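Local coordinates for sugar-binding transcriptional regulator, LacI family (PDB 3CS3), which probably acts as a DNA-binding transcriptional repressor of the LacI family, its periplasmic-binding-protein-like part being the presumed sugar sensor, at residues A[25-30]-A[39-44]; A[32-37]-A[238-243]. All blocks are in the same frame, centred on the assembly; numbering follows the deposited sequence. Where two conformers were deposited one is given.

Contact 1: residues A[25-30]-A[39-44]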
loop_
_atom_site.group_PDB
_atom_site.type_symbol
_atom_site.label_atom_id
_atom_site.label_comp_id
_atom_site.label_asym_id
_atom_site.label_seq_id
_atom_site.Cartn_x
_atom_site.Cartn_y
_atom_site.Cartn_z
ATOM N N GLU A 25 -8.014 2.062 -0.204
ATOM C CA GLU A 25 -9.450 2.306 -0.283
ATOM C C GLU A 25 -9.921 3.333 0.755
ATOM O O GLU A 25 -10.943 3.997 0.564
ATOM C CB GLU A 25 -10.242 0.988 -0.220
ATOM C CG GLU A 25 -9.629 -0.107 0.663
ATOM C CD GLU A 25 -8.631 -1.011 -0.063
ATOM O OE1 GLU A 25 -9.005 -1.618 -1.087
ATOM O OE2 GLU A 25 -7.478 -1.130 0.410
ATOM N N LEU A 26 -9.161 3.466 1.841
ATOM C CA LEU A 26 -9.370 4.530 2.819
ATOM C C LEU A 26 -9.012 5.894 2.214
ATOM O O LEU A 26 -9.802 6.837 2.288
ATOM C CB LEU A 26 -8.532 4.273 4.076
ATOM C CG LEU A 26 -8.583 5.339 5.176
ATOM C CD1 LEU A 26 -9.897 5.301 5.930
ATOM C CD2 LEU A 26 -7.417 5.188 6.121
ATOM N N LEU A 27 -7.823 5.971 1.611
ATOM C CA LEU A 27 -7.343 7.160 0.904
ATOM C C LEU A 27 -8.237 7.608 -0.255
ATOM O O LEU A 27 -8.391 8.809 -0.475
ATOM C CB LEU A 27 -5.907 6.942 0.411
ATOM C CG LEU A 27 -4.711 7.406 1.259
ATOM C CD1 LEU A 27 -5.067 7.776 2.700
ATOM C CD2 LEU A 27 -3.624 6.346 1.244
ATOM N N GLU A 28 -8.814 6.653 -0.989
ATOM C CA GLU A 28 -9.734 6.931 -2.098
ATOM C C GLU A 28 -11.022 7.566 -1.597
ATOM O O GLU A 28 -11.612 8.417 -2.254
ATOM C CB GLU A 28 -10.079 5.641 -2.851
ATOM C CG GLU A 28 -9.134 5.276 -3.991
ATOM C CD GLU A 28 -9.601 4.055 -4.781
ATOM O OE1 GLU A 28 -10.827 3.791 -4.826
ATOM O OE2 GLU A 28 -8.738 3.361 -5.366
ATOM N N GLY A 29 -11.463 7.109 -0.427
ATOM C CA GLY A 29 -12.648 7.646 0.223
ATOM C C GLY A 29 -12.423 9.046 0.759
ATOM O O GLY A 29 -13.310 9.901 0.655
ATOM N N ILE A 30 -11.243 9.272 1.345
ATOM C CA ILE A 30 -10.823 10.609 1.782
ATOM C C ILE A 30 -10.791 11.567 0.581
ATOM O O ILE A 30 -11.438 12.622 0.614
ATOM C CB ILE A 30 -9.455 10.591 2.532
ATOM C CG1 ILE A 30 -9.556 9.798 3.843
ATOM C CG2 ILE A 30 -9.004 11.997 2.866
ATOM C CD1 ILE A 30 -8.240 9.672 4.621
ATOM N N TYR A 39 -11.188 20.337 -1.817
ATOM C CA TYR A 39 -9.990 20.116 -1.016
ATOM C C TYR A 39 -9.152 19.005 -1.614
ATOM O O TYR A 39 -9.657 18.153 -2.346
ATOM C CB TYR A 39 -10.353 19.790 0.432
ATOM C CG TYR A 39 -10.413 20.997 1.334
ATOM C CD1 TYR A 39 -9.455 21.199 2.326
ATOM C CD2 TYR A 39 -11.423 21.948 1.193
ATOM C CE1 TYR A 39 -9.513 22.313 3.167
ATOM C CE2 TYR A 39 -11.488 23.067 2.023
ATOM C CZ TYR A 39 -10.531 23.244 3.005
ATOM O OH TYR A 39 -10.596 24.351 3.825
ATOM N N GLU A 40 -7.862 19.038 -1.315
ATOM C CA GLU A 40 -6.949 17.981 -1.718
ATOM C C GLU A 40 -6.177 17.464 -0.518
ATOM O O GLU A 40 -6.225 18.039 0.571
ATOM C CB GLU A 40 -5.988 18.468 -2.800
ATOM C CG GLU A 40 -6.582 18.450 -4.200
ATOM C CD GLU A 40 -5.572 18.816 -5.269
ATOM O OE1 GLU A 40 -4.718 19.694 -5.011
ATOM O OE2 GLU A 40 -5.637 18.226 -6.370
ATOM N N MET A 41 -5.453 16.375 -0.722
ATOM C CA MET A 41 -4.804 15.712 0.383
ATOM C C MET A 41 -3.339 15.406 0.100
ATOM O O MET A 41 -2.962 15.120 -1.034
ATOM C CB MET A 41 -5.628 14.480 0.788
ATOM C CG MET A 41 -4.918 13.154 0.790
ATOM S SD MET A 41 -6.122 11.854 0.513
ATOM C CE MET A 41 -5.152 10.740 -0.509
ATOM N N ILE A 42 -2.506 15.544 1.124
ATOM C CA ILE A 42 -1.171 14.968 1.079
ATOM C C ILE A 42 -1.034 13.920 2.173
ATOM O O ILE A 42 -1.600 14.061 3.261
ATOM C CB ILE A 42 -0.031 16.014 1.146
ATOM C CG1 ILE A 42 -0.171 16.917 2.370
ATOM C CG2 ILE A 42 -0.002 16.828 -0.138
ATOM C CD1 ILE A 42 1.060 16.930 3.253
ATOM N N VAL A 43 -0.306 12.855 1.864
ATOM C CA VAL A 43 -0.144 11.750 2.789
ATOM C C VAL A 43 1.294 11.727 3.280
ATOM O O VAL A 43 2.223 11.797 2.479
ATOM C CB VAL A 43 -0.527 10.405 2.133
ATOM C CG1 VAL A 43 -0.392 9.255 3.123
ATOM C CG2 VAL A 43 -1.943 10.461 1.589
ATOM N N CYS A 44 1.468 11.650 4.597
ATOM C CA CYS A 44 2.789 11.566 5.202
ATOM C C CYS A 44 2.897 10.369 6.126
ATOM O O CYS A 44 1.959 10.043 6.847
ATOM C CB CYS A 44 3.121 12.847 5.960
ATOM S SG CYS A 44 3.189 14.282 4.882
#

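Contact 2: residues A[32-37]-A[238-243]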
loop_
_atom_site.group_PDB
_atom_site.type_symbol
_atom_site.label_atom_id
_atom_site.label_comp_id
_atom_site.label_asym_id
_atom_site.label_seq_id
_atom_site.Cartn_x
_atom_site.Cartn_y
_atom_site.Cartn_z
ATOM N N LYS A 32 -12.262 11.395 -2.411
ATOM C CA LYS A 32 -13.580 11.638 -2.994
ATOM C C LYS A 32 -14.408 12.583 -2.129
ATOM O O LYS A 32 -15.124 13.441 -2.654
ATOM C CB LYS A 32 -14.328 10.317 -3.224
ATOM C CG LYS A 32 -15.387 10.360 -4.336
ATOM C CD LYS A 32 -16.792 10.665 -3.808
ATOM C CE LYS A 32 -17.820 10.769 -4.937
ATOM N NZ LYS A 32 -17.705 12.038 -5.715
ATOM N N GLY A 33 -14.301 12.432 -0.812
ATOM C CA GLY A 33 -15.027 13.278 0.122
ATOM C C GLY A 33 -14.503 14.701 0.140
ATOM O O GLY A 33 -15.274 15.655 0.263
ATOM N N LEU A 34 -13.186 14.839 0.007
ATOM C CA LEU A 34 -12.539 16.147 -0.001
ATOM C C LEU A 34 -12.733 16.905 -1.316
ATOM O O LEU A 34 -12.871 18.129 -1.299
ATOM C CB LEU A 34 -11.048 16.018 0.323
ATOM C CG LEU A 34 -10.648 15.624 1.751
ATOM C CD1 LEU A 34 -9.136 15.560 1.860
ATOM C CD2 LEU A 34 -11.215 16.600 2.765
ATOM N N ALA A 35 -12.752 16.180 -2.438
ATOM C CA ALA A 35 -12.909 16.782 -3.768
ATOM C C ALA A 35 -14.239 17.512 -3.943
ATOM O O ALA A 35 -14.301 18.517 -4.651
ATOM C CB ALA A 35 -12.731 15.741 -4.864
ATOM N N LEU A 36 -15.284 17.011 -3.283
ATOM C CA LEU A 36 -16.615 17.637 -3.296
ATOM C C LEU A 36 -16.605 19.047 -2.711
ATOM O O LEU A 36 -17.424 19.887 -3.084
ATOM C CB LEU A 36 -17.629 16.777 -2.535
ATOM C CG LEU A 36 -17.971 15.393 -3.094
ATOM C CD1 LEU A 36 -18.753 14.586 -2.067
ATOM C CD2 LEU A 36 -18.741 15.497 -4.407
ATOM N N PHE A 37 -15.670 19.290 -1.795
ATOM C CA PHE A 37 -15.489 20.591 -1.173
ATOM C C PHE A 37 -14.250 21.316 -1.704
ATOM O O PHE A 37 -13.761 22.255 -1.067
ATOM C CB PHE A 37 -15.409 20.438 0.349
ATOM C CG PHE A 37 -16.659 19.887 0.965
ATOM C CD1 PHE A 37 -17.776 20.697 1.143
ATOM C CD2 PHE A 37 -16.723 18.556 1.362
ATOM C CE1 PHE A 37 -18.939 20.189 1.710
ATOM C CE2 PHE A 37 -17.882 18.038 1.935
ATOM C CZ PHE A 37 -18.992 18.855 2.108
ATOM N N VAL A 238 -16.440 9.625 5.514
ATOM C CA VAL A 238 -16.931 10.221 6.761
ATOM C C VAL A 238 -15.849 11.066 7.438
ATOM O O VAL A 238 -16.148 12.127 7.993
ATOM C CB VAL A 238 -17.509 9.137 7.732
ATOM C CG1 VAL A 238 -17.822 9.708 9.094
ATOM C CG2 VAL A 238 -18.761 8.520 7.154
ATOM N N ALA A 239 -14.598 10.611 7.376
ATOM C CA ALA A 239 -13.471 11.391 7.921
ATOM C C ALA A 239 -13.269 12.703 7.168
ATOM O O ALA A 239 -13.040 13.745 7.785
ATOM C CB ALA A 239 -12.194 10.580 7.910
ATOM N N ALA A 240 -13.380 12.638 5.841
ATOM C CA ALA A 240 -13.298 13.816 4.971
ATOM C C ALA A 240 -14.425 14.828 5.218
ATOM O O ALA A 240 -14.174 16.026 5.257
ATOM C CB ALA A 240 -13.271 13.397 3.518
ATOM N N GLU A 241 -15.656 14.350 5.397
ATOM C CA GLU A 241 -16.789 15.245 5.643
ATOM C C GLU A 241 -16.720 15.846 7.045
ATOM O O GLU A 241 -17.164 16.969 7.265
ATOM C CB GLU A 241 -18.141 14.540 5.384
ATOM C CG GLU A 241 -18.952 14.124 6.632
ATOM C CD GLU A 241 -20.276 13.424 6.310
ATOM O OE1 GLU A 241 -20.436 12.888 5.188
ATOM O OE2 GLU A 241 -21.158 13.403 7.193
ATOM N N LYS A 242 -16.138 15.095 7.977
ATOM C CA LYS A 242 -15.995 15.535 9.354
ATOM C C LYS A 242 -14.965 16.638 9.499
ATOM O O LYS A 242 -15.149 17.531 10.307
ATOM C CB LYS A 242 -15.604 14.363 10.252
ATOM C CG LYS A 242 -16.263 14.383 11.618
ATOM C CD LYS A 242 -17.289 13.270 11.765
ATOM C CE LYS A 242 -18.531 13.491 10.915
ATOM N NZ LYS A 242 -19.733 12.877 11.518
ATOM N N ILE A 243 -13.879 16.562 8.730
ATOM C CA ILE A 243 -12.821 17.573 8.787
ATOM C C ILE A 243 -13.270 18.901 8.148
ATOM O O ILE A 243 -12.952 19.974 8.660
ATOM C CB ILE A 243 -11.433 17.034 8.244
ATOM C CG1 ILE A 243 -10.293 17.987 8.571
ATOM C CG2 ILE A 243 -11.440 16.747 6.758
ATOM C CD1 ILE A 243 -9.742 17.793 9.923
#

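Contact 1: residues A[25-30]-A[39-44]
The contact is the return half of a right-handed beta-alpha-beta unit, the repeating element of the periplasmic-binding-protein-like fold of LacI regulators: strand 10-15, helix 23-35, strand 40-45. Leu27 and Ile30, on the face of the helix turned to the sheet, meet Met41 and Val43, which sit two apart on the strand and so point to the same side of it. Helix and strand segments run nearly antiparallel, at 151°, and their axes come within 9.9 Å. No hydrogen bond crosses between them; the meeting is apolar and modest, 178 Å² in all. Met41 has the largest share, reaching into the notch between the two helix residues. Its chain bends at the end (chi3 143°), and this turn carries the methyl toward Leu27 while the sulfur stays by Ile30. Met41 CE lies 3.8 Å from Leu27 CG, and it also approaches the Leu27 carbonyl oxygen. The methionine lies roughly at right angles to both helix side chains. Farther along the strand, Val43 CG2 touches Leu27 CG at 4.1 Å, so the methionine methyl and the valine branch meet the Leu27 branch point side by side, from the strand's side. Leu15 of the neighbouring strand 10-15 packs on both Leu27 and Val43 and adds to the apolar layer. Strand 40-45 is the outermost strand of its sheet within the chain, yet Val43 and Cys44 pair antiparallel with a strand of the second subunit, and Glu40 forms a salt bridge with Lys48 of that subunit; this helix-to-sheet packing therefore lies directly at the dimer interface. Ile30 CG2 stands anti to the backbone N, with CG1 at chi1 -64°, and this branch rests on Met41 SD at 3.7 Å.

Contact 2: residues A[32-37]-A[238-243]
Within the two segments, Gly33 and Ala240 have the nearest CA atoms, 5.2 Å apart, and Gly33 CA lies 3.8 Å from Ala240 CB. A glycine opposite an alanine brings the two backbones together, with the alanine methyl resting directly against the main chain. That methyl also lies 3.8 Å from Leu34 N, so it covers the peptide joining Gly33 to Leu34. The Leu34 side chain then extends along the second helix. With CG anti to the carbonyl carbon (chi1 -70°), it holds CG 3.9 Å from Ala240 CB, while CD2 continues to Ile243 CG2 at 4.0 Å, about one helical turn beyond. Phe37 turns its CB toward the second helix and packs on Ile244, which touches Leu34 as well. Ile243 also meets Ser82 and Val84 of strand 82-85, so the two helices lie side by side on the sheet, each over its own strands. The two segments exchange no hydrogen bond or salt bridge. Their association therefore implies dispersion and exclusion of water, achieved by small residues where these two segments come closest and a branched leucine beside them.

Overall arrangement
From the N terminus, strand 10-15 leads into helix 23-35, whose first half supplies contact 1 and whose second half supplies contact 2. The chain then turns into strand 40-45, so contact 1 closes a short loop of eight intervening residues. Contact 2 closes a far longer one, 200 residues that take in the other lobe before helix 232-247 returns. The segments alternate, so the two contacts cross. Their centres are about 9 Å apart and they meet at the turn, where Tyr39 N probably hydrogen-bonds Leu34 O. One helix thus ties the dimer-edge strand to a helix formed late in the chain.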